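Lys-gingipain catalytic subunit (Porphyromonas gingivalis, PDB 6I9A) cleaves proteins after lysine residues as a cysteine endopeptidase, is thought to act as a virulence factor in periodontal disease, and binds calcium. Local coordinates at residues F79-D85 against M116-S122; A275-P281 against A356-D362. All blocks are in the same frame, centred on the assembly; numbering follows the deposited sequence. Where two conformers were deposited one is given.

In the fold
Both contacts lie in the catalytic domain of peptidase family C25, with centres about 10 Å apart. Contact 1 pairs two strands of a four-stranded parallel sheet, and contact 2 joins the last two strands of a six-stranded mixed sheet. They meet through strands 117-121 and 357-361: Arg120 O lies 2.9 Å from Gly361 N and Arg120 N 3.0 Å from Val359 O, probable hydrogen bonds that link the two sheets. Contact 1 ends at the calcium held by Asp85, Phe254 and Glu263; the Leu360 side chain of contact 2 comes within about 7 Å of the same calcium. At the other end of contact 2, the Tyr357 side chain has its nearest atoms about 6 Å from the bound inhibitor KYT-36.

Contact 1. Residues F79-D85 against M116-S122; sequences FLALVGD and MYTFRMS. With CA (calcium ion), chain H.
Arg120 NH1 serves two carbonyl oxygens, Gly84 O across the contact at 2.9 Å and Ile89 O beyond it. It approaches Gly84 O from above the carbonyl plane, and the bond is bent, with 143° at the hydrogen. The extended CB-CG-CD run of Arg120 passes alongside Gly84 O before the chain bends at chi3 (-70°), carrying the guanidinium toward the loop after strand 79-83; NH2 forms a salt bridge with Asp102. A guanidinium with several N-H donors on a long stem can serve Gly84 O, Ile89 O and Asp102 at once, which suits arginine here, and glycine suits position 84 because its backbone angles would jam a CB against the carbonyl O of Val83.

Upstream, strands 79-83 and 117-121 run side by side in the parallel sheet of the catalytic domain. The amides of Leu80, Leu82 and Gly84 alternate with those of Phe119 and Met121 as donors; Leu80 N to Tyr117 O is 2.8 Å. On the face with Phe79 and Ala81, Phe119 takes a first torsion of 58°, with CG between backbone N and carbonyl carbon, which lays the ring across Ala81: Ala81 CA sits 4.2 Å from the ring centroid, over its face, while Ala81 CB touches Phe119 CZ at 3.5 Å. A small residue leaves room for that ring. Phe79 CD1 meets its edge, 4.0 Å from Phe119 CE2. On the other face Leu80 lies alongside Thr118, its CD2 3.6 Å from Thr118 OG1. At the C-terminal end Asp85 binds calcium through both oxygens, OD1 and OD2, each at 2.5 Å, and Arg267 adds a hydrogen bond to OD2.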
ATOM      1  N   PHE A  79      -1.750  -9.218  -6.183  1.00  9.75           N
ATOM      2  CA  PHE A  79      -2.393  -7.924  -6.173  1.00  9.55           C
ATOM      3  C   PHE A  79      -3.502  -7.823  -7.177  1.00  9.43           C
ATOM      4  O   PHE A  79      -3.426  -8.385  -8.280  1.00 10.44           O
ATOM      5  CB  PHE A  79      -1.404  -6.801  -6.536  1.00 10.74           C
ATOM      6  CG  PHE A  79      -0.317  -6.579  -5.503  1.00 10.79           C
ATOM      7  CD1 PHE A  79      -0.575  -5.852  -4.335  1.00 10.90           C
ATOM      8  CD2 PHE A  79       0.969  -7.096  -5.695  1.00 13.24           C
ATOM      9  CE1 PHE A  79       0.445  -5.664  -3.384  1.00 11.91           C
ATOM     10  CE2 PHE A  79       1.968  -6.897  -4.754  1.00 15.12           C
ATOM     11  CZ  PHE A  79       1.680  -6.229  -3.588  1.00 13.08           C
ATOM     12  N   LEU A  80      -4.502  -7.024  -6.822  1.00  9.36           N
ATOM     13  CA  LEU A  80      -5.579  -6.567  -7.685  1.00  9.30           C
ATOM     14  C   LEU A  80      -5.540  -5.051  -7.703  1.00  9.14           C
ATOM     15  O   LEU A  80      -5.808  -4.426  -6.699  1.00  9.84           O
ATOM     16  CB  LEU A  80      -6.939  -7.108  -7.197  1.00  9.82           C
ATOM     17  CG  LEU A  80      -8.153  -6.533  -7.915  1.00 10.43           C
ATOM     18  CD1 LEU A  80      -8.177  -6.930  -9.410  1.00 12.88           C
ATOM     19  CD2 LEU A  80      -9.446  -7.005  -7.236  1.00 13.06           C
ATOM     20  N   ALA A  81      -5.217  -4.470  -8.878  1.00  9.65           N
ATOM     21  CA  ALA A  81      -5.179  -3.030  -9.063  1.00  9.54           C
ATOM     22  C   ALA A  81      -6.410  -2.578  -9.830  1.00  9.79           C
ATOM     23  O   ALA A  81      -6.627  -2.994 -10.967  1.00 11.68           O
ATOM     24  CB  ALA A  81      -3.933  -2.635  -9.832  1.00 10.36           C
ATOM     25  N   LEU A  82      -7.258  -1.780  -9.200  1.00  9.41           N
ATOM     26  CA  LEU A  82      -8.444  -1.196  -9.820  1.00  9.76           C
ATOM     27  C   LEU A  82      -8.085   0.205 -10.216  1.00 10.21           C
ATOM     28  O   LEU A  82      -7.613   0.993  -9.385  1.00 12.44           O
ATOM     29  CB  LEU A  82      -9.630  -1.201  -8.822  1.00  9.90           C
ATOM     30  CG  LEU A  82      -9.950  -2.546  -8.203  1.00 10.73           C
ATOM     31  CD1 LEU A  82     -11.059  -2.381  -7.144  1.00 12.84           C
ATOM     32  CD2 LEU A  82     -10.399  -3.553  -9.299  1.00 12.58           C
ATOM     33  N   VAL A  83      -8.241   0.548 -11.497  1.00  9.48           N
ATOM     34  CA  VAL A  83      -7.846   1.863 -11.999  1.00 10.00           C
ATOM     35  C   VAL A  83      -9.081   2.603 -12.501  1.00 10.39           C
ATOM     36  O   VAL A  83      -9.688   2.196 -13.501  1.00 11.10           O
ATOM     37  CB  VAL A  83      -6.766   1.736 -13.097  1.00 10.48           C
ATOM     38  CG1 VAL A  83      -6.338   3.118 -13.565  1.00 11.41           C
ATOM     39  CG2 VAL A  83      -5.586   0.925 -12.572  1.00 11.20           C
ATOM     40  N   GLY A  84      -9.437   3.658 -11.794  1.00 10.04           N
ATOM     41  CA  GLY A  84     -10.628   4.437 -12.094  1.00 10.65           C
ATOM     42  C   GLY A  84     -11.456   4.712 -10.858  1.00 10.32           C
ATOM     43  O   GLY A  84     -11.273   4.086  -9.804  1.00 10.55           O
ATOM     44  N   ASP A  85     -12.344   5.670 -11.006  1.00 10.59           N
ATOM     45  CA  ASP A  85     -13.295   6.032  -9.977  1.00 10.95           C
ATOM     46  C   ASP A  85     -14.585   5.178 -10.183  1.00 10.25           C
ATOM     47  O   ASP A  85     -14.634   4.264 -11.004  1.00 10.77           O
ATOM     48  CB  ASP A  85     -13.538   7.551  -9.998  1.00 10.92           C
ATOM     49  CG  ASP A  85     -14.068   8.176  -8.701  1.00 10.42           C
ATOM     50  OD1 ASP A  85     -14.606   7.425  -7.827  1.00 10.84           O
ATOM     51  OD2 ASP A  85     -13.932   9.408  -8.537  1.00 11.07           O
ATOM     52  N   MET A 116      -6.757 -11.388  -2.574  1.00 11.74           N
ATOM     53  CA  MET A 116      -5.755 -10.572  -3.213  1.00 11.07           C
ATOM     54  C   MET A 116      -5.621  -9.259  -2.467  1.00 10.28           C
ATOM     55  O   MET A 116      -6.645  -8.739  -1.990  1.00 12.42           O
ATOM     56  CB  MET A 116      -6.162 -10.259  -4.664  1.00 11.58           C
ATOM     57  CG  MET A 116      -6.167 -11.497  -5.572  1.00 12.46           C
ATOM     58  SD  MET A 116      -7.079 -11.238  -7.125  1.00 12.94           S
ATOM     59  CE  MET A 116      -8.785 -11.348  -6.506  1.00 14.77           C
ATOM     60  N   TYR A 117      -4.439  -8.662  -2.471  1.00  9.66           N
ATOM     61  CA  TYR A 117      -4.260  -7.300  -1.969  1.00  9.30           C
ATOM     62  C   TYR A 117      -4.789  -6.328  -2.987  1.00  9.26           C
ATOM     63  O   TYR A 117      -4.261  -6.259  -4.114  1.00 10.71           O
ATOM     64  CB  TYR A 117      -2.776  -7.028  -1.765  1.00  9.22           C
ATOM     65  CG  TYR A 117      -2.146  -7.548  -0.494  1.00  8.85           C
ATOM     66  CD1 TYR A 117      -2.904  -7.738   0.674  1.00  9.72           C
ATOM     67  CD2 TYR A 117      -0.768  -7.727  -0.403  1.00  9.77           C
ATOM     68  CE1 TYR A 117      -2.293  -8.112   1.871  1.00  9.52           C
ATOM     69  CE2 TYR A 117      -0.150  -8.111   0.785  1.00  9.62           C
ATOM     70  CZ  TYR A 117      -0.922  -8.283   1.924  1.00  9.59           C
ATOM     71  OH  TYR A 117      -0.341  -8.665   3.114  1.00  9.68           O
ATOM     72  N   THR A 118      -5.852  -5.610  -2.654  1.00  9.40           N
ATOM     73  CA  THR A 118      -6.563  -4.757  -3.571  1.00  9.41           C
ATOM     74  C   THR A 118      -6.356  -3.314  -3.256  1.00  8.88           C
ATOM     75  O   THR A 118      -6.442  -2.891  -2.088  1.00  8.86           O
ATOM     76  CB  THR A 118      -8.062  -5.132  -3.492  1.00 11.41           C
ATOM     77  OG1 THR A 118      -8.172  -6.525  -3.859  1.00 13.96           O
ATOM     78  CG2 THR A 118      -8.933  -4.326  -4.422  1.00 12.27           C
ATOM     79  N   PHE A 119      -6.159  -2.508  -4.293  1.00  8.74           N
ATOM     80  CA  PHE A 119      -6.043  -1.061  -4.139  1.00  8.29           C
ATOM     81  C   PHE A 119      -6.691  -0.425  -5.333  1.00  8.10           C
ATOM     82  O   PHE A 119      -6.831  -1.044  -6.393  1.00  9.17           O
ATOM     83  CB  PHE A 119      -4.587  -0.616  -3.948  1.00  8.78           C
ATOM     84  CG  PHE A 119      -3.665  -1.032  -5.083  1.00  9.22           C
ATOM     85  CD1 PHE A 119      -3.486  -0.204  -6.189  1.00 10.04           C
ATOM     86  CD2 PHE A 119      -2.913  -2.216  -5.002  1.00  9.43           C
ATOM     87  CE1 PHE A 119      -2.587  -0.541  -7.183  1.00  9.47           C
ATOM     88  CE2 PHE A 119      -2.050  -2.558  -6.031  1.00  9.96           C
ATOM     89  CZ  PHE A 119      -1.878  -1.716  -7.098  1.00  9.52           C
ATOM     90  N   ARG A 120      -7.040   0.853  -5.184  1.00  8.72           N
ATOM     91  CA  ARG A 120      -7.724   1.595  -6.225  1.00  8.83           C
ATOM     92  C   ARG A 120      -6.986   2.875  -6.546  1.00  8.63           C
ATOM     93  O   ARG A 120      -6.835   3.751  -5.690  1.00  9.54           O
ATOM     94  CB  ARG A 120      -9.190   1.881  -5.836  1.00  9.40           C
ATOM     95  CG  ARG A 120      -9.940   2.769  -6.832  1.00 10.99           C
ATOM     96  CD  ARG A 120     -11.337   3.095  -6.356  1.00 10.07           C
ATOM     97  NE  ARG A 120     -12.242   1.947  -6.381  1.00  9.68           N
ATOM     98  CZ  ARG A 120     -13.243   1.816  -7.254  1.00 10.23           C
ATOM     99  NH1 ARG A 120     -13.344   2.646  -8.314  1.00 10.82           N
ATOM    100  NH2 ARG A 120     -14.120   0.846  -7.106  1.00 10.56           N
ATOM    101  N   MET A 121      -6.502   2.985  -7.793  1.00  9.45           N
ATOM    102  CA  MET A 121      -5.914   4.192  -8.338  0.67  9.54           C
ATOM    103  C   MET A 121      -7.087   4.995  -8.859  1.00  9.84           C
ATOM    104  O   MET A 121      -7.461   4.887 -10.034  1.00 10.48           O
ATOM    105  CB  MET A 121      -4.914   3.826  -9.445  0.67 10.12           C
ATOM    106  CG  MET A 121      -3.838   2.836  -8.984  0.67 10.89           C
ATOM    107  SD  MET A 121      -2.460   3.653  -8.166  0.67 11.51           S
ATOM    108  CE  MET A 121      -1.607   4.046  -9.562  0.67 10.93           C
ATOM    109  N   SER A 122      -7.750   5.743  -7.979  1.00  9.58           N
ATOM    110  CA  SER A 122      -8.966   6.472  -8.362  1.00  9.91           C
ATOM    111  C   SER A 122      -8.614   7.806  -8.998  1.00 10.14           C
ATOM    112  O   SER A 122      -7.977   8.666  -8.351  1.00 10.72           O
ATOM    113  CB  SER A 122      -9.855   6.701  -7.138  1.00 10.47           C
ATOM    114  OG  SER A 122     -10.973   7.431  -7.625  1.00 10.78           O
TER
HETATM  115 CA    CA H 706     -14.887   9.314  -6.213  1.00 10.30          CA
HETATM  116  O   HOH W   1     -17.053   8.960  -7.259  1.00 12.89           O
HETATM  117  O   HOH W   2     -16.116  10.477  -4.441  1.00 11.66           O
HETATM  118  O   HOH W   3     -15.001  11.567  -6.920  1.00 12.10           O

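Contact 2. Residues A275-P281 against A356-D362; sequences AYIGSSP and AYHVLGD
The six-stranded sheet of the catalytic domain, a member of the caspase-like clan CD, ends in an antiparallel strand, 357-361, paired with 273-279. Tyr276 with Leu360 and Gly278 with His358 form the hydrogen-bonded pairs; His358 N reaches Gly278 O at 2.8 Å. Glycine fits position 278 because the Tyr276 ring lies where a CB would project. Just before the strand, at the end of helix 350-356, Ala356 O is gripped twice, from opposite faces of its plane: by Ser280 N at 2.9 Å in a nearly straight bond (173°), and by His358 ND1 at 2.9 Å. With ND1 donating, His358 NE2 can accept from Asp102 N, so the imidazole links the backbone of its own segment, at Ala356, to that of the loop at Asp102.

The Tyr357 ring lies flat beneath Ser279, whose CB stands 4.2 Å above its centre, while Ile277 CG2 touches the edge at CD2, 3.8 Å away. Trp291 stacks on Tyr357, and the phenol OH is held by Asp288 and Asn247. Ser279 OG, turned anti to its own N (chi1 -177°), donates to Pro281 O at 2.8 Å, and Pro281 CG presses tightly on Ala356 CB at 3.5 Å.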
ATOM      1  N   ALA A 275      -0.005   7.068  -1.649  1.00  8.49           N
ATOM      2  CA  ALA A 275      -1.028   6.092  -1.254  1.00  8.42           C
ATOM      3  C   ALA A 275      -1.659   6.620   0.015  1.00  8.60           C
ATOM      4  O   ALA A 275      -1.049   7.342   0.814  1.00  8.56           O
ATOM      5  CB  ALA A 275      -0.428   4.723  -1.019  1.00  9.87           C
ATOM      6  N   TYR A 276      -2.909   6.190   0.214  1.00  8.31           N
ATOM      7  CA  TYR A 276      -3.728   6.544   1.397  1.00  7.96           C
ATOM      8  C   TYR A 276      -4.455   5.330   1.860  1.00  7.62           C
ATOM      9  O   TYR A 276      -5.028   4.589   1.061  1.00  8.68           O
ATOM     10  CB  TYR A 276      -4.737   7.630   1.016  1.00  8.82           C
ATOM     11  CG  TYR A 276      -5.525   8.127   2.214  1.00  8.52           C
ATOM     12  CD1 TYR A 276      -4.924   8.933   3.177  1.00  9.17           C
ATOM     13  CD2 TYR A 276      -6.855   7.762   2.401  1.00  9.39           C
ATOM     14  CE1 TYR A 276      -5.635   9.400   4.285  1.00  8.47           C
ATOM     15  CE2 TYR A 276      -7.581   8.237   3.509  1.00  9.07           C
ATOM     16  CZ  TYR A 276      -6.954   9.049   4.446  1.00  8.45           C
ATOM     17  OH  TYR A 276      -7.608   9.518   5.547  1.00  9.15           O
ATOM     18  N   ILE A 277      -4.438   5.120   3.184  1.00  7.78           N
ATOM     19  CA  ILE A 277      -5.286   4.089   3.796  1.00  7.55           C
ATOM     20  C   ILE A 277      -6.322   4.793   4.664  1.00  7.66           C
ATOM     21  O   ILE A 277      -5.946   5.633   5.504  1.00  8.41           O
ATOM     22  CB  ILE A 277      -4.455   3.120   4.689  1.00  7.72           C
ATOM     23  CG1 ILE A 277      -3.493   2.299   3.800  1.00  9.05           C
ATOM     24  CG2 ILE A 277      -5.411   2.184   5.448  1.00  9.12           C
ATOM     25  CD1 ILE A 277      -2.382   1.619   4.607  1.00  8.98           C
ATOM     26  N   GLY A 278      -7.587   4.503   4.454  1.00  7.58           N
ATOM     27  CA  GLY A 278      -8.622   5.077   5.287  1.00  8.18           C
ATOM     28  C   GLY A 278      -9.895   4.284   5.141  1.00  7.99           C
ATOM     29  O   GLY A 278      -9.953   3.255   4.436  1.00  8.70           O
ATOM     30  N   SER A 279     -10.939   4.764   5.793  1.00  8.02           N
ATOM     31  CA  SER A 279     -12.214   4.058   5.885  1.00  8.14           C
ATOM     32  C   SER A 279     -13.286   4.722   5.044  1.00  8.91           C
ATOM     33  O   SER A 279     -13.423   5.943   5.027  1.00  9.04           O
ATOM     34  CB  SER A 279     -12.671   4.065   7.336  1.00  8.50           C
ATOM     35  OG  SER A 279     -13.878   3.322   7.492  1.00  8.70           O
ATOM     36  N   SER A 280     -14.048   3.891   4.298  1.00  8.26           N
ATOM     37  CA  SER A 280     -15.199   4.389   3.541  1.00  8.45           C
ATOM     38  C   SER A 280     -16.392   4.753   4.475  1.00  8.74           C
ATOM     39  O   SER A 280     -16.914   5.858   4.363  1.00  9.36           O
ATOM     40  CB  SER A 280     -15.562   3.346   2.487  1.00  8.96           C
ATOM     41  OG  SER A 280     -16.810   3.702   1.917  1.00  9.56           O
ATOM     42  N   PRO A 281     -16.780   3.889   5.422  1.00  8.61           N
ATOM     43  CA  PRO A 281     -17.840   4.248   6.388  1.00  8.63           C
ATOM     44  C   PRO A 281     -17.186   4.863   7.629  1.00  9.62           C
ATOM     45  O   PRO A 281     -15.964   5.139   7.690  1.00  8.99           O
ATOM     46  CB  PRO A 281     -18.445   2.903   6.715  1.00  9.12           C
ATOM     47  CG  PRO A 281     -17.214   1.989   6.803  1.00  8.56           C
ATOM     48  CD  PRO A 281     -16.404   2.464   5.584  1.00  8.99           C
ATOM     49  N   ALA A 356     -14.663  -1.898   5.340  1.00  8.22           N
ATOM     50  CA  ALA A 356     -14.491  -0.467   5.558  1.00  8.48           C
ATOM     51  C   ALA A 356     -13.189   0.112   4.991  1.00  7.71           C
ATOM     52  O   ALA A 356     -13.194   1.134   4.313  1.00  8.62           O
ATOM     53  CB  ALA A 356     -14.533  -0.170   7.063  1.00  9.07           C
ATOM     54  N   TYR A 357     -12.053  -0.510   5.365  1.00  7.82           N
ATOM     55  CA  TYR A 357     -10.744   0.069   5.038  1.00  7.97           C
ATOM     56  C   TYR A 357     -10.355  -0.184   3.606  1.00  8.03           C
ATOM     57  O   TYR A 357     -10.590  -1.289   3.049  1.00  9.07           O
ATOM     58  CB  TYR A 357      -9.695  -0.402   6.034  1.00  8.94           C
ATOM     59  CG  TYR A 357      -9.587   0.528   7.237  1.00  8.76           C
ATOM     60  CD1 TYR A 357     -10.407   0.368   8.361  1.00  9.33           C
ATOM     61  CD2 TYR A 357      -8.723   1.617   7.221  1.00 10.01           C
ATOM     62  CE1 TYR A 357     -10.333   1.253   9.435  1.00  8.81           C
ATOM     63  CE2 TYR A 357      -8.633   2.482   8.304  1.00  9.57           C
ATOM     64  CZ  TYR A 357      -9.428   2.289   9.410  1.00  8.82           C
ATOM     65  OH  TYR A 357      -9.273   3.165  10.461  1.00  9.41           O
ATOM     66  N   HIS A 358      -9.767   0.832   2.988  1.00  7.93           N
ATOM     67  CA  HIS A 358      -9.311   0.754   1.602  1.00  8.12           C
ATOM     68  C   HIS A 358      -7.967   1.390   1.452  1.00  7.84           C
ATOM     69  O   HIS A 358      -7.618   2.316   2.186  1.00  8.89           O
ATOM     70  CB  HIS A 358     -10.306   1.533   0.702  1.00  9.19           C
ATOM     71  CG  HIS A 358     -11.629   0.833   0.532  1.00  8.69           C
ATOM     72  ND1 HIS A 358     -12.586   0.849   1.512  1.00  8.91           N
ATOM     73  CD2 HIS A 358     -12.077   0.061  -0.496  1.00  9.38           C
ATOM     74  CE1 HIS A 358     -13.596   0.094   1.057  1.00  9.16           C
ATOM     75  NE2 HIS A 358     -13.326  -0.407  -0.150  1.00  9.61           N
ATOM     76  N   VAL A 359      -7.267   0.944   0.383  1.00  8.14           N
ATOM     77  CA  VAL A 359      -6.117   1.650  -0.139  1.00  8.05           C
ATOM     78  C   VAL A 359      -6.567   2.427  -1.391  1.00  8.25           C
ATOM     79  O   VAL A 359      -7.102   1.823  -2.341  1.00  8.83           O
ATOM     80  CB  VAL A 359      -4.956   0.714  -0.511  1.00  8.71           C
ATOM     81  CG1 VAL A 359      -3.795   1.543  -1.110  1.00  9.41           C
ATOM     82  CG2 VAL A 359      -4.444  -0.086   0.708  1.00  9.90           C
ATOM     83  N   LEU A 360      -6.279   3.730  -1.396  1.00  8.57           N
ATOM     84  CA  LEU A 360      -6.383   4.605  -2.579  1.00  8.92           C
ATOM     85  C   LEU A 360      -4.946   4.975  -2.964  1.00  8.63           C
ATOM     86  O   LEU A 360      -4.080   5.178  -2.100  1.00 10.59           O
ATOM     87  CB  LEU A 360      -7.223   5.847  -2.285  1.00  9.96           C
ATOM     88  CG  LEU A 360      -8.712   5.510  -2.090  1.00 10.33           C
ATOM     89  CD1 LEU A 360      -9.441   6.602  -1.303  1.00 10.94           C
ATOM     90  CD2 LEU A 360      -9.386   5.309  -3.460  1.00 12.83           C
ATOM     91  N   GLY A 361      -4.674   5.009  -4.269  1.00  9.05           N
ATOM     92  CA  GLY A 361      -3.287   5.087  -4.709  1.00  9.65           C
ATOM     93  C   GLY A 361      -2.674   3.688  -4.735  1.00  9.56           C
ATOM     94  O   GLY A 361      -3.393   2.691  -4.848  1.00 10.73           O
ATOM     95  N   ASP A 362      -1.344   3.584  -4.712  1.00  8.94           N
ATOM     96  CA  ASP A 362      -0.692   2.324  -5.058  1.00  9.23           C
ATOM     97  C   ASP A 362      -0.331   1.507  -3.828  1.00  8.46           C
ATOM     98  O   ASP A 362       0.662   1.748  -3.124  1.00  9.03           O
ATOM     99  CB  ASP A 362       0.548   2.637  -5.903  1.00  9.93           C
ATOM    100  CG  ASP A 362       1.231   1.388  -6.457  1.00  9.25           C
ATOM    101  OD1 ASP A 362       0.836   0.264  -6.057  1.00  9.67           O
ATOM    102  OD2 ASP A 362       2.129   1.540  -7.326  1.00 10.06           O
TER